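Local structure of TT1561 protein (Thermus thermophilus, 1UF3) at residues L9-P14 against G205-G210; R95-T100 against Y108-V113; L175-N180 against E194-S199. The protein is of unknown function but binds calcium ions and, as a member of the calcineurin-like metallophosphoesterase family, is probably a phosphoesterase. All coordinates share one frame; numbering follows the deposited sequence.

Contact 1 of 3, residues L9-P14 against G205-G210; sequences LATSNP and GDLSEG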
ATOM      1  N   LEU A   9      15.436  -5.882  12.380  1.00 20.96           N
ATOM      2  CA  LEU A   9      15.389  -7.191  13.037  1.00 22.07           C
ATOM      3  C   LEU A   9      16.854  -7.657  13.038  1.00 21.62           C
ATOM      4  O   LEU A   9      17.509  -7.724  11.980  1.00 21.71           O
ATOM      5  CB  LEU A   9      14.501  -8.146  12.229  1.00 23.29           C
ATOM      6  CG  LEU A   9      14.256  -9.544  12.790  1.00 23.46           C
ATOM      7  CD1 LEU A   9      13.622  -9.435  14.163  1.00 20.58           C
ATOM      8  CD2 LEU A   9      13.340 -10.322  11.823  1.00 22.12           C
ATOM      9  N   ALA A  10      17.381  -7.947  14.222  1.00 19.27           N
ATOM     10  CA  ALA A  10      18.784  -8.327  14.355  1.00 18.44           C
ATOM     11  C   ALA A  10      19.079  -9.523  15.271  1.00 17.88           C
ATOM     12  O   ALA A  10      18.311  -9.834  16.170  1.00 18.78           O
ATOM     13  CB  ALA A  10      19.576  -7.118  14.834  1.00 17.66           C
ATOM     14  N   THR A  11      20.214 -10.163  15.025  1.00 20.23           N
ATOM     15  CA  THR A  11      20.649 -11.322  15.794  1.00 21.89           C
ATOM     16  C   THR A  11      22.062 -11.642  15.354  1.00 22.60           C
ATOM     17  O   THR A  11      22.569 -11.074  14.361  1.00 21.85           O
ATOM     18  CB  THR A  11      19.754 -12.554  15.530  1.00 23.90           C
ATOM     19  OG1 THR A  11      20.068 -13.575  16.481  1.00 26.07           O
ATOM     20  CG2 THR A  11      20.008 -13.118  14.129  1.00 23.69           C
ATOM     21  N   SER A  12      22.703 -12.555  16.084  1.00 22.39           N
ATOM     22  CA  SER A  12      24.073 -12.952  15.772  1.00 21.31           C
ATOM     23  C   SER A  12      24.326 -14.441  15.996  1.00 20.62           C
ATOM     24  O   SER A  12      23.496 -15.162  16.526  1.00 20.48           O
ATOM     25  CB  SER A  12      25.053 -12.181  16.652  1.00 22.73           C
ATOM     26  OG  SER A  12      24.856 -12.565  18.012  1.00 23.21           O
ATOM     27  N   ASN A  13      25.492 -14.881  15.562  1.00 22.87           N
ATOM     28  CA  ASN A  13      25.939 -16.248  15.758  1.00 26.53           C
ATOM     29  C   ASN A  13      24.912 -17.373  15.666  1.00 25.39           C
ATOM     30  O   ASN A  13      24.777 -18.150  16.597  1.00 26.98           O
ATOM     31  CB  ASN A  13      26.637 -16.317  17.122  1.00 26.93           C
ATOM     32  CG  ASN A  13      27.518 -17.532  17.262  1.00 28.53           C
ATOM     33  OD1 ASN A  13      28.524 -17.666  16.559  1.00 28.60           O
ATOM     34  ND2 ASN A  13      27.144 -18.433  18.173  1.00 27.85           N
ATOM     35  N   PRO A  14      24.169 -17.479  14.551  1.00 25.87           N
ATOM     36  CA  PRO A  14      23.182 -18.563  14.436  1.00 25.47           C
ATOM     37  C   PRO A  14      23.822 -19.980  14.410  1.00 25.94           C
ATOM     38  O   PRO A  14      23.153 -20.979  14.681  1.00 27.14           O
ATOM     39  CB  PRO A  14      22.449 -18.230  13.132  1.00 24.86           C
ATOM     40  CG  PRO A  14      23.500 -17.478  12.326  1.00 23.92           C
ATOM     41  CD  PRO A  14      24.108 -16.581  13.383  1.00 26.81           C
ATOM     42  N   GLY A 205      21.673 -10.308  20.387  1.00 24.95           N
ATOM     43  CA  GLY A 205      21.341 -11.624  20.900  1.00 25.90           C
ATOM     44  C   GLY A 205      22.031 -12.722  20.105  1.00 28.20           C
ATOM     45  O   GLY A 205      22.618 -12.475  19.039  1.00 26.46           O
ATOM     46  N   ASP A 206      21.950 -13.945  20.623  1.00 26.85           N
ATOM     47  CA  ASP A 206      22.573 -15.094  19.985  1.00 28.31           C
ATOM     48  C   ASP A 206      21.448 -16.014  19.485  1.00 29.50           C
ATOM     49  O   ASP A 206      20.702 -16.585  20.300  1.00 30.74           O
ATOM     50  CB  ASP A 206      23.455 -15.812  21.023  1.00 29.01           C
ATOM     51  CG  ASP A 206      24.302 -16.882  20.412  1.00 24.53           C
ATOM     52  OD1 ASP A 206      23.745 -17.664  19.635  1.00 25.06           O
ATOM     53  OD2 ASP A 206      25.513 -16.936  20.702  1.00 24.99           O
ATOM     54  N   LEU A 207      21.306 -16.154  18.160  1.00 28.36           N
ATOM     55  CA  LEU A 207      20.233 -16.986  17.597  1.00 28.20           C
ATOM     56  C   LEU A 207      20.408 -18.472  17.938  1.00 28.90           C
ATOM     57  O   LEU A 207      19.433 -19.230  17.959  1.00 29.68           O
ATOM     58  CB  LEU A 207      20.148 -16.831  16.067  1.00 27.29           C
ATOM     59  CG  LEU A 207      18.777 -16.585  15.412  1.00 28.46           C
ATOM     60  CD1 LEU A 207      18.711 -17.302  14.082  1.00 27.12           C
ATOM     61  CD2 LEU A 207      17.657 -17.034  16.280  1.00 29.02           C
ATOM     62  N   SER A 208      21.646 -18.890  18.173  1.00 28.89           N
ATOM     63  CA  SER A 208      21.907 -20.280  18.553  1.00 32.44           C
ATOM     64  C   SER A 208      21.232 -20.518  19.906  1.00 32.27           C
ATOM     65  O   SER A 208      20.940 -21.650  20.268  1.00 33.60           O
ATOM     66  CB  SER A 208      23.414 -20.551  18.675  1.00 30.65           C
ATOM     67  OG  SER A 208      23.937 -20.019  19.881  1.00 31.18           O
ATOM     68  N   GLU A 209      20.986 -19.435  20.643  1.00 31.26           N
ATOM     69  CA  GLU A 209      20.325 -19.524  21.940  1.00 29.41           C
ATOM     70  C   GLU A 209      18.889 -19.073  21.744  1.00 29.19           C
ATOM     71  O   GLU A 209      18.149 -18.892  22.718  1.00 27.77           O
ATOM     72  CB  GLU A 209      21.007 -18.616  22.964  1.00 31.01           C
ATOM     73  CG  GLU A 209      22.511 -18.822  23.114  1.00 32.39           C
ATOM     74  CD  GLU A 209      22.884 -20.186  23.695  1.00 34.11           C
ATOM     75  OE1 GLU A 209      24.094 -20.455  23.832  1.00 37.95           O
ATOM     76  OE2 GLU A 209      21.978 -20.984  24.010  1.00 32.01           O
ATOM     77  N   GLY A 210      18.516 -18.889  20.474  1.00 27.65           N
ATOM     78  CA  GLY A 210      17.177 -18.463  20.111  1.00 25.44           C
ATOM     79  C   GLY A 210      16.881 -16.971  20.241  1.00 24.63           C
ATOM     80  O   GLY A 210      15.775 -16.535  19.938  1.00 24.65           O
TER

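Contact 2 of 3, residues R95-T100 against Y108-V113; sequences RNVHET and YLVAGV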
ATOM      1  N   ARG A  95      23.024  -8.329   1.298  1.00 16.21           N
ATOM      2  CA  ARG A  95      24.366  -7.854   1.136  1.00 15.40           C
ATOM      3  C   ARG A  95      25.354  -8.184   2.247  1.00 18.78           C
ATOM      4  O   ARG A  95      25.154  -7.819   3.414  1.00 18.19           O
ATOM      5  CB  ARG A  95      24.331  -6.320   0.956  1.00 16.54           C
ATOM      6  CG  ARG A  95      25.681  -5.670   0.646  1.00 14.45           C
ATOM      7  CD  ARG A  95      26.348  -6.265  -0.619  1.00 16.99           C
ATOM      8  NE  ARG A  95      27.226  -5.318  -1.304  1.00 18.81           N
ATOM      9  CZ  ARG A  95      28.490  -5.547  -1.657  1.00 21.03           C
ATOM     10  NH1 ARG A  95      29.073  -6.705  -1.390  1.00 21.84           N
ATOM     11  NH2 ARG A  95      29.172  -4.614  -2.312  1.00 22.43           N
ATOM     12  N   ASN A  96      26.428  -8.865   1.857  1.00 17.16           N
ATOM     13  CA  ASN A  96      27.512  -9.161   2.762  1.00 18.81           C
ATOM     14  C   ASN A  96      28.251  -7.826   2.776  1.00 18.85           C
ATOM     15  O   ASN A  96      28.731  -7.392   1.734  1.00 19.98           O
ATOM     16  CB  ASN A  96      28.431 -10.233   2.167  1.00 17.34           C
ATOM     17  CG  ASN A  96      29.859  -9.983   2.482  1.00 17.81           C
ATOM     18  OD1 ASN A  96      30.205  -9.755   3.637  1.00 21.48           O
ATOM     19  ND2 ASN A  96      30.720 -10.015   1.461  1.00 17.67           N
ATOM     20  N   VAL A  97      28.325  -7.170   3.931  1.00 18.58           N
ATOM     21  CA  VAL A  97      29.008  -5.883   4.016  1.00 18.31           C
ATOM     22  C   VAL A  97      30.426  -5.983   4.568  1.00 19.13           C
ATOM     23  O   VAL A  97      31.080  -4.972   4.823  1.00 18.70           O
ATOM     24  CB  VAL A  97      28.164  -4.840   4.827  1.00 18.88           C
ATOM     25  CG1 VAL A  97      26.887  -4.465   4.026  1.00 14.69           C
ATOM     26  CG2 VAL A  97      27.757  -5.411   6.186  1.00 13.40           C
ATOM     27  N   HIS A  98      30.922  -7.212   4.698  1.00 20.71           N
ATOM     28  CA  HIS A  98      32.282  -7.442   5.196  1.00 20.73           C
ATOM     29  C   HIS A  98      33.314  -6.752   4.280  1.00 20.77           C
ATOM     30  O   HIS A  98      33.447  -7.080   3.104  1.00 23.01           O
ATOM     31  CB  HIS A  98      32.546  -8.966   5.294  1.00 21.53           C
ATOM     32  CG  HIS A  98      33.923  -9.322   5.776  1.00 23.25           C
ATOM     33  ND1 HIS A  98      34.424  -8.903   6.994  1.00 23.59           N
ATOM     34  CD2 HIS A  98      34.922 -10.022   5.183  1.00 22.42           C
ATOM     35  CE1 HIS A  98      35.672  -9.324   7.125  1.00 21.71           C
ATOM     36  NE2 HIS A  98      35.998 -10.004   6.040  1.00 23.68           N
ATOM     37  N   GLU A  99      34.020  -5.775   4.839  1.00 19.60           N
ATOM     38  CA  GLU A  99      35.047  -4.964   4.164  1.00 19.56           C
ATOM     39  C   GLU A  99      34.453  -4.066   3.078  1.00 18.86           C
ATOM     40  O   GLU A  99      35.179  -3.430   2.323  1.00 18.85           O
ATOM     41  CB  GLU A  99      36.155  -5.824   3.526  1.00 21.33           C
ATOM     42  CG  GLU A  99      36.700  -6.966   4.378  1.00 25.83           C
ATOM     43  CD  GLU A  99      37.793  -7.746   3.644  1.00 27.49           C
ATOM     44  OE1 GLU A  99      37.761  -7.805   2.399  1.00 28.13           O
ATOM     45  OE2 GLU A  99      38.686  -8.306   4.308  1.00 31.83           O
ATOM     46  N   THR A 100      33.135  -4.008   2.988  1.00 19.09           N
ATOM     47  CA  THR A 100      32.542  -3.166   1.970  1.00 19.82           C
ATOM     48  C   THR A 100      31.354  -2.370   2.531  1.00 21.01           C
ATOM     49  O   THR A 100      31.247  -2.194   3.756  1.00 19.99           O
ATOM     50  CB  THR A 100      32.181  -4.032   0.703  1.00 19.30           C
ATOM     51  OG1 THR A 100      31.865  -3.174  -0.393  1.00 20.91           O
ATOM     52  CG2 THR A 100      31.032  -4.961   0.983  1.00 21.95           C
ATOM     53  N   TYR A 108      21.173   5.525   5.228  1.00 23.60           N
ATOM     54  CA  TYR A 108      22.137   4.957   6.168  1.00 22.09           C
ATOM     55  C   TYR A 108      23.236   4.297   5.361  1.00 21.05           C
ATOM     56  O   TYR A 108      22.964   3.609   4.395  1.00 21.65           O
ATOM     57  CB  TYR A 108      21.494   3.926   7.097  1.00 19.06           C
ATOM     58  CG  TYR A 108      20.436   4.515   7.990  1.00 20.08           C
ATOM     59  CD1 TYR A 108      19.093   4.389   7.676  1.00 21.75           C
ATOM     60  CD2 TYR A 108      20.780   5.225   9.149  1.00 18.58           C
ATOM     61  CE1 TYR A 108      18.107   4.956   8.482  1.00 21.82           C
ATOM     62  CE2 TYR A 108      19.800   5.778   9.962  1.00 21.27           C
ATOM     63  CZ  TYR A 108      18.469   5.640   9.620  1.00 23.52           C
ATOM     64  OH  TYR A 108      17.474   6.177  10.411  1.00 24.78           O
ATOM     65  N   LEU A 109      24.477   4.544   5.751  1.00 21.28           N
ATOM     66  CA  LEU A 109      25.634   3.954   5.107  1.00 20.79           C
ATOM     67  C   LEU A 109      25.967   2.727   5.993  1.00 22.37           C
ATOM     68  O   LEU A 109      26.416   2.881   7.145  1.00 22.63           O
ATOM     69  CB  LEU A 109      26.783   4.971   5.094  1.00 18.67           C
ATOM     70  CG  LEU A 109      28.146   4.533   4.535  1.00 20.39           C
ATOM     71  CD1 LEU A 109      27.951   3.939   3.150  1.00 19.10           C
ATOM     72  CD2 LEU A 109      29.104   5.719   4.477  1.00 18.35           C
ATOM     73  N   VAL A 110      25.694   1.528   5.469  1.00 21.20           N
ATOM     74  CA  VAL A 110      25.930   0.274   6.190  1.00 19.55           C
ATOM     75  C   VAL A 110      27.258  -0.361   5.793  1.00 22.42           C
ATOM     76  O   VAL A 110      27.557  -0.546   4.617  1.00 21.75           O
ATOM     77  CB  VAL A 110      24.785  -0.715   5.942  1.00 21.13           C
ATOM     78  CG1 VAL A 110      24.962  -1.997   6.817  1.00 20.19           C
ATOM     79  CG2 VAL A 110      23.458  -0.045   6.245  1.00 17.67           C
ATOM     80  N   ALA A 111      28.082  -0.669   6.788  1.00 21.03           N
ATOM     81  CA  ALA A 111      29.381  -1.259   6.523  1.00 20.32           C
ATOM     82  C   ALA A 111      29.786  -2.184   7.663  1.00 21.78           C
ATOM     83  O   ALA A 111      29.223  -2.125   8.766  1.00 20.64           O
ATOM     84  CB  ALA A 111      30.424  -0.178   6.368  1.00 15.90           C
ATOM     85  N   GLY A 112      30.781  -3.019   7.406  1.00 22.07           N
ATOM     86  CA  GLY A 112      31.225  -3.908   8.464  1.00 22.33           C
ATOM     87  C   GLY A 112      32.589  -4.531   8.284  1.00 21.41           C
ATOM     88  O   GLY A 112      33.253  -4.387   7.244  1.00 19.56           O
ATOM     89  N   VAL A 113      33.028  -5.184   9.352  1.00 20.46           N
ATOM     90  CA  VAL A 113      34.273  -5.925   9.352  1.00 20.65           C
ATOM     91  C   VAL A 113      33.961  -7.131  10.259  1.00 21.80           C
ATOM     92  O   VAL A 113      33.805  -6.989  11.483  1.00 19.41           O
ATOM     93  CB  VAL A 113      35.443  -5.118   9.908  1.00 21.36           C
ATOM     94  CG1 VAL A 113      36.687  -5.976   9.889  1.00 23.57           C
ATOM     95  CG2 VAL A 113      35.683  -3.860   9.067  1.00 20.10           C
TER
HETATM   96  O   HOH W   1      33.704  -2.112   5.541  1.00 24.18           O

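Contact 3 of 3, residues L175-N180 against E194-S199; sequences LIKTHN and EMLGAS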
ATOM      1  N   LEU A 175      37.649   2.485  16.824  1.00 29.82           N
ATOM      2  CA  LEU A 175      37.091   2.648  15.471  1.00 28.76           C
ATOM      3  C   LEU A 175      35.714   3.279  15.620  1.00 26.25           C
ATOM      4  O   LEU A 175      35.304   4.123  14.834  1.00 26.33           O
ATOM      5  CB  LEU A 175      36.928   1.290  14.775  1.00 28.58           C
ATOM      6  CG  LEU A 175      38.125   0.368  14.519  1.00 31.14           C
ATOM      7  CD1 LEU A 175      37.607  -1.018  14.088  1.00 30.56           C
ATOM      8  CD2 LEU A 175      39.042   0.964  13.456  1.00 32.23           C
ATOM      9  N   ILE A 176      34.977   2.844  16.628  1.00 25.37           N
ATOM     10  CA  ILE A 176      33.662   3.407  16.845  1.00 24.54           C
ATOM     11  C   ILE A 176      33.806   4.884  17.221  1.00 26.42           C
ATOM     12  O   ILE A 176      33.058   5.730  16.722  1.00 26.20           O
ATOM     13  CB  ILE A 176      32.919   2.633  17.929  1.00 22.82           C
ATOM     14  CG1 ILE A 176      32.703   1.193  17.445  1.00 18.63           C
ATOM     15  CG2 ILE A 176      31.608   3.320  18.257  1.00 22.24           C
ATOM     16  CD1 ILE A 176      31.926   0.331  18.381  1.00 19.22           C
ATOM     17  N   LYS A 177      34.790   5.207  18.060  1.00 25.75           N
ATOM     18  CA  LYS A 177      34.984   6.595  18.467  1.00 29.10           C
ATOM     19  C   LYS A 177      35.439   7.465  17.295  1.00 29.54           C
ATOM     20  O   LYS A 177      35.092   8.641  17.214  1.00 29.59           O
ATOM     21  CB  LYS A 177      36.009   6.688  19.606  1.00 30.66           C
ATOM     22  CG  LYS A 177      35.494   6.192  20.955  1.00 35.17           C
ATOM     23  CD  LYS A 177      36.568   6.316  22.039  1.00 38.28           C
ATOM     24  CE  LYS A 177      36.071   5.770  23.368  1.00 41.06           C
ATOM     25  NZ  LYS A 177      36.907   6.248  24.513  1.00 42.59           N
ATOM     26  N   THR A 178      36.212   6.886  16.383  1.00 29.75           N
ATOM     27  CA  THR A 178      36.695   7.640  15.222  1.00 31.66           C
ATOM     28  C   THR A 178      35.599   7.898  14.168  1.00 30.85           C
ATOM     29  O   THR A 178      35.447   9.014  13.671  1.00 31.02           O
ATOM     30  CB  THR A 178      37.871   6.898  14.557  1.00 31.71           C
ATOM     31  OG1 THR A 178      38.886   6.641  15.538  1.00 32.40           O
ATOM     32  CG2 THR A 178      38.472   7.729  13.435  1.00 33.96           C
ATOM     33  N   HIS A 179      34.835   6.866  13.834  1.00 29.70           N
ATOM     34  CA  HIS A 179      33.782   6.988  12.823  1.00 28.34           C
ATOM     35  C   HIS A 179      32.444   7.513  13.324  1.00 27.05           C
ATOM     36  O   HIS A 179      31.585   7.910  12.529  1.00 24.46           O
ATOM     37  CB  HIS A 179      33.582   5.635  12.142  1.00 28.84           C
ATOM     38  CG  HIS A 179      34.563   5.372  11.042  1.00 30.31           C
ATOM     39  ND1 HIS A 179      34.405   5.888   9.768  1.00 29.87           N
ATOM     40  CD2 HIS A 179      35.770   4.758  11.056  1.00 29.83           C
ATOM     41  CE1 HIS A 179      35.480   5.611   9.053  1.00 30.40           C
ATOM     42  NE2 HIS A 179      36.323   4.929   9.810  1.00 29.60           N
ATOM     43  N   ASN A 180      32.260   7.500  14.639  1.00 23.75           N
ATOM     44  CA  ASN A 180      31.029   7.971  15.232  1.00 24.86           C
ATOM     45  C   ASN A 180      29.772   7.437  14.563  1.00 24.30           C
ATOM     46  O   ASN A 180      28.856   8.199  14.217  1.00 23.99           O
ATOM     47  CB  ASN A 180      31.030   9.497  15.236  1.00 28.60           C
ATOM     48  CG  ASN A 180      32.102  10.057  16.153  1.00 33.16           C
ATOM     49  OD1 ASN A 180      32.053   9.859  17.375  1.00 35.59           O
ATOM     50  ND2 ASN A 180      33.086  10.739  15.576  1.00 32.51           N
ATOM     51  N   GLU A 194      24.173  -0.227  24.938  1.00 24.85           N
ATOM     52  CA  GLU A 194      24.708   0.909  25.673  1.00 28.79           C
ATOM     53  C   GLU A 194      25.162   1.961  24.683  1.00 28.38           C
ATOM     54  O   GLU A 194      25.277   1.685  23.496  1.00 27.41           O
ATOM     55  CB  GLU A 194      25.920   0.467  26.498  1.00 30.57           C
ATOM     56  CG  GLU A 194      25.596  -0.484  27.625  1.00 35.48           C
ATOM     57  CD  GLU A 194      25.300   0.265  28.909  1.00 39.13           C
ATOM     58  OE1 GLU A 194      24.183   0.807  29.046  1.00 39.47           O
ATOM     59  OE2 GLU A 194      26.207   0.331  29.767  1.00 42.76           O
HETATM   60  N   MSE A 195      25.411   3.169  25.175  1.00 27.60           N
HETATM   61  CA  MSE A 195      25.921   4.228  24.325  1.00 27.13           C
HETATM   62  C   MSE A 195      27.434   4.262  24.536  1.00 28.07           C
HETATM   63  O   MSE A 195      27.921   4.046  25.652  1.00 26.41           O
HETATM   64  CB  MSE A 195      25.347   5.593  24.727  1.00 27.10           C
HETATM   65  CG  MSE A 195      23.842   5.714  24.615  1.00 27.15           C
HETATM   66 SE   MSE A 195      23.213   5.569  22.768  1.00 29.03          SE
HETATM   67  CE  MSE A 195      24.383   6.822  21.916  1.00 22.46           C
ATOM     68  N   LEU A 196      28.166   4.507  23.453  1.00 26.89           N
ATOM     69  CA  LEU A 196      29.614   4.638  23.475  1.00 27.72           C
ATOM     70  C   LEU A 196      29.778   5.967  22.750  1.00 30.49           C
ATOM     71  O   LEU A 196      29.821   6.027  21.503  1.00 29.96           O
ATOM     72  CB  LEU A 196      30.294   3.512  22.686  1.00 26.80           C
ATOM     73  CG  LEU A 196      31.804   3.347  22.939  1.00 29.71           C
ATOM     74  CD1 LEU A 196      32.290   2.026  22.357  1.00 27.87           C
ATOM     75  CD2 LEU A 196      32.585   4.543  22.351  1.00 28.04           C
ATOM     76  N   GLY A 197      29.837   7.036  23.538  1.00 30.07           N
ATOM     77  CA  GLY A 197      29.937   8.360  22.960  1.00 28.89           C
ATOM     78  C   GLY A 197      28.575   8.594  22.345  1.00 27.75           C
ATOM     79  O   GLY A 197      27.551   8.324  22.972  1.00 27.13           O
ATOM     80  N   ALA A 198      28.549   9.055  21.101  1.00 26.76           N
ATOM     81  CA  ALA A 198      27.277   9.295  20.431  1.00 27.23           C
ATOM     82  C   ALA A 198      26.782   8.051  19.678  1.00 26.68           C
ATOM     83  O   ALA A 198      25.743   8.103  19.016  1.00 27.24           O
ATOM     84  CB  ALA A 198      27.417  10.466  19.469  1.00 27.15           C
ATOM     85  N   SER A 199      27.512   6.937  19.797  1.00 25.09           N
ATOM     86  CA  SER A 199      27.154   5.687  19.102  1.00 21.98           C
ATOM     87  C   SER A 199      26.342   4.714  19.944  1.00 21.04           C
ATOM     88  O   SER A 199      26.694   4.441  21.083  1.00 20.49           O
ATOM     89  CB  SER A 199      28.408   4.939  18.636  1.00 20.19           C
ATOM     90  OG  SER A 199      29.323   5.760  17.932  1.00 20.84           O
TER
HETATM   91  O   HOH W   2      31.321   7.233  19.237  1.00 42.12           O

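Contact 1 of 3, residues L9-P14 against G205-G210
Ser12 and Gly205 meet through one carbonyl oxygen. Gly205 O takes a weak bond from Ser12 N (3.0 Å) and a second from Ser12 OG, whose OG to O length of 2.5 Å is too short to trust. The hydroxyl stands between the backbone N and the carbonyl carbon of its own residue (chi1 65°), a rotation that folds it back over the backbone toward Gly205 O; Gly188 N is its other partner. At the other end of Ser12 the bond is clean: Leu207 N to Ser12 O, 2.9 Å and 164°, close to the line of the C=O. Leu207 itself wedges its CB and CG against Thr11, CB lying 3.3 Å from Thr11 OG1, while its CD1 reaches Pro14 CB at 4.0 Å. Thr11 OG1 is bonded to Glu211 O, and its CG2 packs on Leu207 CG. Farther out, Asn13 and Asp206 run side by side in the same direction with amide and carboxylate planes 83° apart; Asn13 ND2 gives only a weak bond to Asp206 OD2 (3.4 Å), while Asn13 OD1 accepts from Asn41 N. From just before the 3-10 segment 207-209, Asp206 OD1 accepts a weak bond from Ser208 N. Helix 18-25 closes over Leu207 with Ala20 and Phe24. The single bridge between Ser12 and Asp206 thus ties the end of strand 7-12 to the loop before strand 211-216, its antiparallel neighbour in the sheet. In calcineurin-like phosphoesterases the loop following this first strand usually carries an Asp-x-His metal motif, and Asn13 apparently stands where these enzymes have the Asp.

Contact 2 of 3, residues R95-T100 against Y108-V113
Val97 and Glu99 hold Gly112 from either end of one residue: Glu99 N donates to Gly112 O (2.9 Å, 152°), coming from above the carbonyl plane, and Gly112 N returns a weak bond of 3.3 Å to Val97 O. That same Val97 O also receives Thr100 N at 2.9 Å, the closing bond of a type II turn from Val97 to Thr100, in which Glu99 takes the positive phi of the third position. A water donates to both Thr100 O (3.0 Å) and Gly112 O, bridging the end of the turn to the strand. Beyond these backbone links, the Val97 and Val110 side chains cross obliquely, CG1 to CG1 4.2 Å, and Ala111 CB lies 3.4 Å from Thr100 O. The turn is the switch between the two sheets of the metallophosphoesterase sandwich: strand 94-96 is an outermost strand of one sheet, and the chain leaves it for the 101-104/108-118 pair of the other. His98 sets its ring against the backbone of Val113, ND1 being 3.7 Å from Val113 C, which lies in the ring plane at the edge. With CG anti to its own N (chi1 179°), the ring reaches Gly114 N through ND1 and Tyr131 OH through NE2, and these two bonds fix its rotation. One face is covered by Glu99 CG, above the ring centre. One step farther out, Asn96 OD1 accepts His98 N at 2.8 Å in an Asx turn and also binds Tyr80 OH, while its ND2 bonds Tyr138 OH of the second subunit. The Glu99 carboxylate forms a salt bridge with Arg139; Glu99 and Glu125 belong to a calcium site seen in a crystal of this protein.

Contact 3 of 3, residues L175-N180 against E194-S199
The last turn of helix 170-179 lies beside the tight turn from Leu196 to Ser199, the alpha carbons coming nearest at Asn180 and Ser199, 5.9 Å apart. The helix keeps its bonding to the end, Asn180 N to Ile176 O at 2.8 Å, and then Asn180 leaves it with positive phi (47°). Across from it, Leu196 and Ser199 exchange backbone bonds around a type II' turn, with Gly197 in positive phi at the first corner: a two-residue hairpin. Side chains make the contact between them. Ser199 OG and CB face the CG2 branch of Ile176, OG standing 3.4 Å away; this hydroxyl is bonded to Pro181 O. Leu196, with CG anti to its backbone N (chi1 -165°), sends CD2 over the aliphatic stem of Lys177 at about a right angle, 3.6 Å from CG and touching CE as well, while CD1 looks to Ile176 CD1 at 4.3 Å. The lysine chain runs extended past CG, and its methylenes rather than its ammonium do the packing. A water between the two segments donates to Ser199 OG (2.8 Å); Leu196 O (3.0 Å) and, weakly, Asn180 OD1 also lie within its reach, more acceptors than it has protons for, so its bonds are probably shared among them. Behind the helix, Leu175 packs on helix 133-140, and Ile176 leans on Phe155 of strand 151-155. Leu196 rests on Val201, and the end of helix 170-179 packs against the turn that joins strands 192-196 and 199-203.

Overall arrangement
Contact 1 closes a long loop of the chain, and contacts 2 and 3 lie inside it, one after the other. Contacts 1 and 2 both reach the sheet that holds strands 7-12 and 94-96, yet sit on opposite sides of the chain's centre, their own centres 19 Å apart. Contacts 2 and 3 share the second sheet and come nearer, about 6 Å between nearest atoms with centres 17 Å apart; contact 3 is 23 Å from contact 1, centre to centre. None touches another. The calcium ions mark the difference: the side chain of Glu99 in contact 2 is about 4 Å from a calcium ion; that of Asn13 in contact 1 is about 13 Å from a bound calcium, while contact 3 lies away from the known sites.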